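Glutathione S-transferase enzyme with thioredoxin-like domain (Xenorhabdus nematophila, PDB 4L8E) probably acts as a glutathione transferase, conjugating glutathione to electrophilic substrates, and binds two glutathione molecules per subunit. Local coordinates at residues L46-L51 and R223-A228; V170-L175 and P211-W216. One frame throughout, in Å; residues are numbered along the deposited sequence. Where two conformers were deposited one is given.

Interaction 1: L46-L51 and R223-A228; sequences LEEVGL and RPATQA
Glu48, near the end of helix 37-49, and Arg223, the residue just ahead of helix 224-230, meet in a salt bridge with two bonds. The guanidinium comes side-on: Arg223 NE reaches Glu48 OE2 at 2.8 Å, and Arg223 NH2 reaches Glu48 OE1 at 3.0 Å. Both bonds are nearly straight and lie close to the guanidinium plane. Both donors come from out of the carboxylate plane, NE tilted on the syn side of OE2 and NH2 further above the plane at OE1, as the 42° twist between the two flat groups would lead one to expect. Bends in both chains make this possible. Glu48 turns at chi2 (-76°), which brings its carboxylate across to the other helix, and Arg223 turns at chi3 (67°) to set NE and NH2 against it. Ala225 CB presses on one face of the carboxylate, 3.3 Å from Glu48 CD. Two waters also donate to the carboxylate: one to OE2 and on to Thr226 OG1, the other to OE1 while accepting from Ala225 N in the first turn of the helix. Beside the salt bridge, Glu47 lays its CB 4.0 Å from Ala225 CB and brings OE1 near the methyl of Ala228, while its OE2 bonds to Tyr53 OH. Tyr186 touches both charged partners. This is an interdomain salt bridge at the surface of the glutathione transferase fold, tying the N-terminal thioredoxin-like domain to the chain's C-terminal end.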
loop_
_atom_site.group_PDB
_atom_site.type_symbol
_atom_site.label_atom_id
_atom_site.label_comp_id
_atom_site.label_asym_id
_atom_site.label_seq_id
_atom_site.Cartn_x
_atom_site.Cartn_y
_atom_site.Cartn_z
ATOM N N LEU A 46 12.444 14.446 3.558
ATOM C CA LEU A 46 12.657 15.899 3.440
ATOM C C LEU A 46 14.028 16.303 3.991
ATOM O O LEU A 46 14.700 17.208 3.458
ATOM C CB LEU A 46 11.523 16.654 4.150
ATOM C CG LEU A 46 10.164 16.498 3.434
ATOM C CD1 LEU A 46 9.041 16.940 4.358
ATOM C CD2 LEU A 46 10.135 17.285 2.140
ATOM N N GLU A 47 14.445 15.664 5.069
ATOM C CA GLU A 47 15.751 15.932 5.646
ATOM C C GLU A 47 16.915 15.442 4.754
ATOM O O GLU A 47 17.972 16.077 4.702
ATOM C CB GLU A 47 15.862 15.324 7.035
ATOM C CG GLU A 47 14.995 16.025 8.100
ATOM C CD GLU A 47 15.393 17.469 8.393
ATOM O OE1 GLU A 47 16.591 17.812 8.296
ATOM O OE2 GLU A 47 14.489 18.250 8.789
ATOM N N GLU A 48 16.707 14.320 4.063
ATOM C CA GLU A 48 17.698 13.830 3.095
ATOM C C GLU A 48 17.892 14.813 1.936
ATOM O O GLU A 48 19.022 15.073 1.511
ATOM C CB GLU A 48 17.284 12.465 2.529
ATOM C CG GLU A 48 17.325 11.321 3.510
ATOM C CD GLU A 48 18.734 10.799 3.820
ATOM O OE1 GLU A 48 19.758 11.304 3.279
ATOM O OE2 GLU A 48 18.817 9.853 4.638
ATOM N N VAL A 49 16.801 15.377 1.432
ATOM C CA VAL A 49 16.895 16.250 0.272
ATOM C C VAL A 49 17.225 17.687 0.667
ATOM O O VAL A 49 17.850 18.411 -0.096
ATOM C CB VAL A 49 15.596 16.218 -0.547
ATOM C CG1 VAL A 49 15.634 17.260 -1.641
ATOM C CG2 VAL A 49 15.395 14.856 -1.132
ATOM N N GLY A 50 16.812 18.090 1.866
ATOM C CA GLY A 50 16.983 19.475 2.297
ATOM C C GLY A 50 15.931 20.395 1.711
ATOM O O GLY A 50 16.180 21.591 1.501
ATOM N N LEU A 51 14.756 19.835 1.438
ATOM C CA LEU A 51 13.651 20.603 0.882
ATOM C C LEU A 51 12.977 21.328 2.036
ATOM O O LEU A 51 12.620 20.697 3.027
ATOM C CB LEU A 51 12.660 19.634 0.226
ATOM C CG LEU A 51 11.702 20.143 -0.833
ATOM C CD1 LEU A 51 12.453 20.712 -2.025
ATOM C CD2 LEU A 51 10.802 18.991 -1.255
ATOM N N ARG A 223 23.053 7.569 9.095
ATOM C CA ARG A 223 22.804 8.683 8.185
ATOM C C ARG A 223 22.444 9.956 8.944
ATOM O O ARG A 223 21.533 9.952 9.778
ATOM C CB ARG A 223 21.673 8.327 7.212
ATOM C CG ARG A 223 21.965 7.092 6.370
ATOM C CD ARG A 223 20.834 6.843 5.333
ATOM N NE ARG A 223 20.799 7.904 4.332
ATOM C CZ ARG A 223 21.553 7.942 3.226
ATOM N NH1 ARG A 223 22.394 6.960 2.926
ATOM N NH2 ARG A 223 21.435 8.963 2.400
ATOM N N PRO A 224 23.162 11.070 8.666
ATOM C CA PRO A 224 22.793 12.291 9.374
ATOM C C PRO A 224 21.325 12.669 9.229
ATOM O O PRO A 224 20.801 13.199 10.208
ATOM C CB PRO A 224 23.725 13.344 8.757
ATOM C CG PRO A 224 24.932 12.575 8.376
ATOM C CD PRO A 224 24.401 11.245 7.891
ATOM N N ALA A 225 20.678 12.444 8.086
ATOM C CA ALA A 225 19.270 12.828 7.961
ATOM C C ALA A 225 18.386 11.992 8.889
ATOM O O ALA A 225 17.341 12.465 9.371
ATOM C CB ALA A 225 18.795 12.697 6.521
ATOM N N THR A 226 18.787 10.747 9.146
ATOM C CA THR A 226 18.042 9.912 10.090
ATOM C C THR A 226 18.098 10.527 11.477
ATOM O O THR A 226 17.071 10.709 12.152
ATOM C CB THR A 226 18.567 8.475 10.095
ATOM O OG1 THR A 226 18.545 7.981 8.748
ATOM C CG2 THR A 226 17.684 7.578 10.987
ATOM N N GLN A 227 19.292 10.911 11.890
ATOM C CA GLN A 227 19.439 11.523 13.201
ATOM C C GLN A 227 18.643 12.817 13.268
ATOM O O GLN A 227 18.044 13.138 14.290
ATOM C CB GLN A 227 20.919 11.729 13.514
ATOM C CG GLN A 227 21.626 10.372 13.647
ATOM C CD GLN A 227 23.109 10.477 13.879
ATOM O OE1 GLN A 227 23.645 11.562 14.112
ATOM N NE2 GLN A 227 23.790 9.339 13.812
ATOM N N ALA A 228 18.636 13.567 12.176
ATOM C CA ALA A 228 17.949 14.861 12.153
ATOM C C ALA A 228 16.431 14.662 12.300
ATOM O O ALA A 228 15.779 15.340 13.112
ATOM C CB ALA A 228 18.247 15.584 10.865
HETATM O O HOH W 1 17.183 8.620 6.277
HETATM O O HOH W 2 21.685 11.646 5.369
#

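Interaction 2: V170-L175 and P211-W216; sequences VLNTQL and PAVKKW
Leu175 lies over one face of the Trp216 indole in close contact. Leu175 CD1 stands 3.9 Å from the centroid of the Trp216 five-membered ring, a CH-pi contact 22° off the ring normal, while Leu175 CD2 sits 3.6 Å from Trp216 CD1. With CG of Trp216 anti to its own backbone N (chi1 169°), the indole turns one face to both methyls. The axes cross at 74°, 8.0 Å apart, a spacing helped by the small Ala212, whose CB faces Leu175 CB. Leu175 and Ala212 are partly exposed; the buried side holds Leu171, Asn172, Val213 and Trp216. There Val213 CG2 fits against the backbone of Asn172 and meets Leu171 CD2 at 3.9 Å. Asn172 OD1, close-packed on Ala212 CB, accepts from Val213 N at 3.2 Å and, weakly, from Ala212 N at 2.9 Å, taking up N-H groups of the first helical turn. The loose side is marked by exposed Pro211, whose CD merely brushes the amide. Around the contact, Trp130 of helix 118-145 and Val193 of helix 188-197 cover Leu171, and Asp190 accepts the indole N-H of Trp216. Helix 211-221 thus crosses the C-terminal end of helix 154-175 within the all-helical C-terminal domain, with helix 188-197 packed against both.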
loop_
_atom_site.group_PDB
_atom_site.type_symbol
_atom_site.label_atom_id
_atom_site.label_comp_id
_atom_site.label_asym_id
_atom_site.label_seq_id
_atom_site.Cartn_x
_atom_site.Cartn_y
_atom_site.Cartn_z
ATOM N N VAL A 170 11.012 -12.082 5.219
ATOM C CA VAL A 170 11.014 -11.602 3.835
ATOM C C VAL A 170 12.034 -10.464 3.699
ATOM O O VAL A 170 12.831 -10.424 2.754
ATOM C CB VAL A 170 9.599 -11.152 3.417
ATOM C CG1 VAL A 170 9.630 -10.346 2.112
ATOM C CG2 VAL A 170 8.666 -12.374 3.250
ATOM N N LEU A 171 11.963 -9.516 4.620
ATOM C CA LEU A 171 12.871 -8.378 4.590
ATOM C C LEU A 171 14.326 -8.837 4.679
ATOM O O LEU A 171 15.200 -8.410 3.891
ATOM C CB LEU A 171 12.510 -7.420 5.728
ATOM C CG LEU A 171 13.341 -6.142 5.863
ATOM C CD1 LEU A 171 13.161 -5.302 4.626
ATOM C CD2 LEU A 171 12.967 -5.389 7.115
ATOM N N ASN A 172 14.603 -9.729 5.616
ATOM C CA ASN A 172 15.967 -10.195 5.825
ATOM C C ASN A 172 16.487 -10.924 4.585
ATOM O O ASN A 172 17.642 -10.779 4.191
ATOM C CB ASN A 172 16.014 -11.145 7.008
ATOM C CG ASN A 172 17.414 -11.459 7.441
ATOM O OD1 ASN A 172 18.068 -10.647 8.103
ATOM N ND2 ASN A 172 17.886 -12.669 7.108
ATOM N N THR A 173 15.627 -11.741 3.996
ATOM C CA THR A 173 16.000 -12.496 2.803
ATOM C C THR A 173 16.414 -11.546 1.673
ATOM O O THR A 173 17.409 -11.792 0.994
ATOM C CB THR A 173 14.873 -13.460 2.403
ATOM O OG1 THR A 173 14.791 -14.489 3.394
ATOM C CG2 THR A 173 15.137 -14.099 1.050
ATOM N N GLN A 174 15.671 -10.461 1.469
ATOM C CA GLN A 174 16.056 -9.517 0.430
ATOM C C GLN A 174 17.355 -8.791 0.773
ATOM O O GLN A 174 18.194 -8.566 -0.105
ATOM C CB GLN A 174 14.928 -8.527 0.151
ATOM C CG GLN A 174 15.225 -7.552 -0.991
ATOM C CD GLN A 174 15.557 -8.243 -2.301
ATOM O OE1 GLN A 174 14.819 -9.104 -2.745
ATOM N NE2 GLN A 174 16.677 -7.865 -2.926
ATOM N N LEU A 175 17.524 -8.416 2.039
ATOM C CA LEU A 175 18.690 -7.621 2.433
ATOM C C LEU A 175 19.968 -8.483 2.483
ATOM O O LEU A 175 21.093 -7.959 2.583
ATOM C CB LEU A 175 18.422 -6.898 3.768
ATOM C CG LEU A 175 17.359 -5.785 3.687
ATOM C CD1 LEU A 175 17.011 -5.313 5.087
ATOM C CD2 LEU A 175 17.862 -4.634 2.838
ATOM N N PRO A 211 19.699 -11.065 10.946
ATOM C CA PRO A 211 20.978 -10.343 11.038
ATOM C C PRO A 211 21.172 -9.314 9.922
ATOM O O PRO A 211 21.800 -8.278 10.181
ATOM C CB PRO A 211 22.035 -11.447 10.977
ATOM C CG PRO A 211 21.340 -12.660 10.507
ATOM C CD PRO A 211 19.886 -12.521 10.792
ATOM N N ALA A 212 20.648 -9.575 8.722
ATOM C CA ALA A 212 20.753 -8.602 7.649
ATOM C C ALA A 212 19.913 -7.380 7.939
ATOM O O ALA A 212 20.307 -6.267 7.606
ATOM C CB ALA A 212 20.355 -9.205 6.311
ATOM N N VAL A 213 18.744 -7.579 8.542
ATOM C CA VAL A 213 17.907 -6.444 8.952
ATOM C C VAL A 213 18.642 -5.617 10.014
ATOM O O VAL A 213 18.649 -4.376 9.956
ATOM C CB VAL A 213 16.525 -6.896 9.508
ATOM C CG1 VAL A 213 15.686 -5.682 9.930
ATOM C CG2 VAL A 213 15.745 -7.703 8.458
ATOM N N LYS A 214 19.250 -6.300 10.979
ATOM C CA LYS A 214 20.006 -5.627 12.034
ATOM C C LYS A 214 21.118 -4.748 11.442
ATOM O O LYS A 214 21.279 -3.586 11.829
ATOM C CB LYS A 214 20.595 -6.642 13.023
ATOM C CG LYS A 214 21.314 -5.987 14.181
ATOM C CD LYS A 214 21.863 -6.978 15.178
ATOM C CE LYS A 214 22.607 -6.264 16.316
ATOM N NZ LYS A 214 22.918 -7.214 17.400
ATOM N N LYS A 215 21.903 -5.293 10.520
ATOM C CA LYS A 215 22.973 -4.484 9.919
ATOM C C LYS A 215 22.433 -3.305 9.118
ATOM O O LYS A 215 23.004 -2.212 9.150
ATOM C CB LYS A 215 23.923 -5.333 9.063
ATOM C CG LYS A 215 24.730 -6.351 9.848
ATOM C CD LYS A 215 25.860 -6.909 9.004
ATOM C CE LYS A 215 26.668 -7.979 9.742
ATOM N NZ LYS A 215 25.854 -9.190 10.104
ATOM N N TRP A 216 21.321 -3.512 8.404
ATOM C CA TRP A 216 20.706 -2.455 7.605
ATOM C C TRP A 216 20.144 -1.354 8.518
ATOM O O TRP A 216 20.305 -0.170 8.226
ATOM C CB TRP A 216 19.670 -3.107 6.686
ATOM C CG TRP A 216 18.729 -2.237 5.944
ATOM C CD1 TRP A 216 18.876 -1.755 4.676
ATOM C CD2 TRP A 216 17.442 -1.808 6.391
ATOM N NE1 TRP A 216 17.768 -1.037 4.314
ATOM C CE2 TRP A 216 16.871 -1.054 5.352
ATOM C CE3 TRP A 216 16.718 -1.987 7.576
ATOM C CZ2 TRP A 216 15.618 -0.454 5.470
ATOM C CZ3 TRP A 216 15.466 -1.394 7.683
ATOM C CH2 TRP A 216 14.932 -0.647 6.637
#

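Interaction 1 joins the two domains at the surface, whereas interaction 2 is partly buried and holds together two helices of the C-terminal domain. Their chemistry follows: charge, water and alanine methyls in the first; leucine, valine and tryptophan, with a buried asparagine oxygen among them, in the second. Both engage the start of a helix, through a water on a backbone N-H in interaction 1 and directly through a side-chain amide in interaction 2. They share no helix, but 211-221 and 224-230 are consecutive, so Arg223 follows closely after the helix held in interaction 2. The centres lie 22 Å apart and the nearest atoms about 8 Å, without touching.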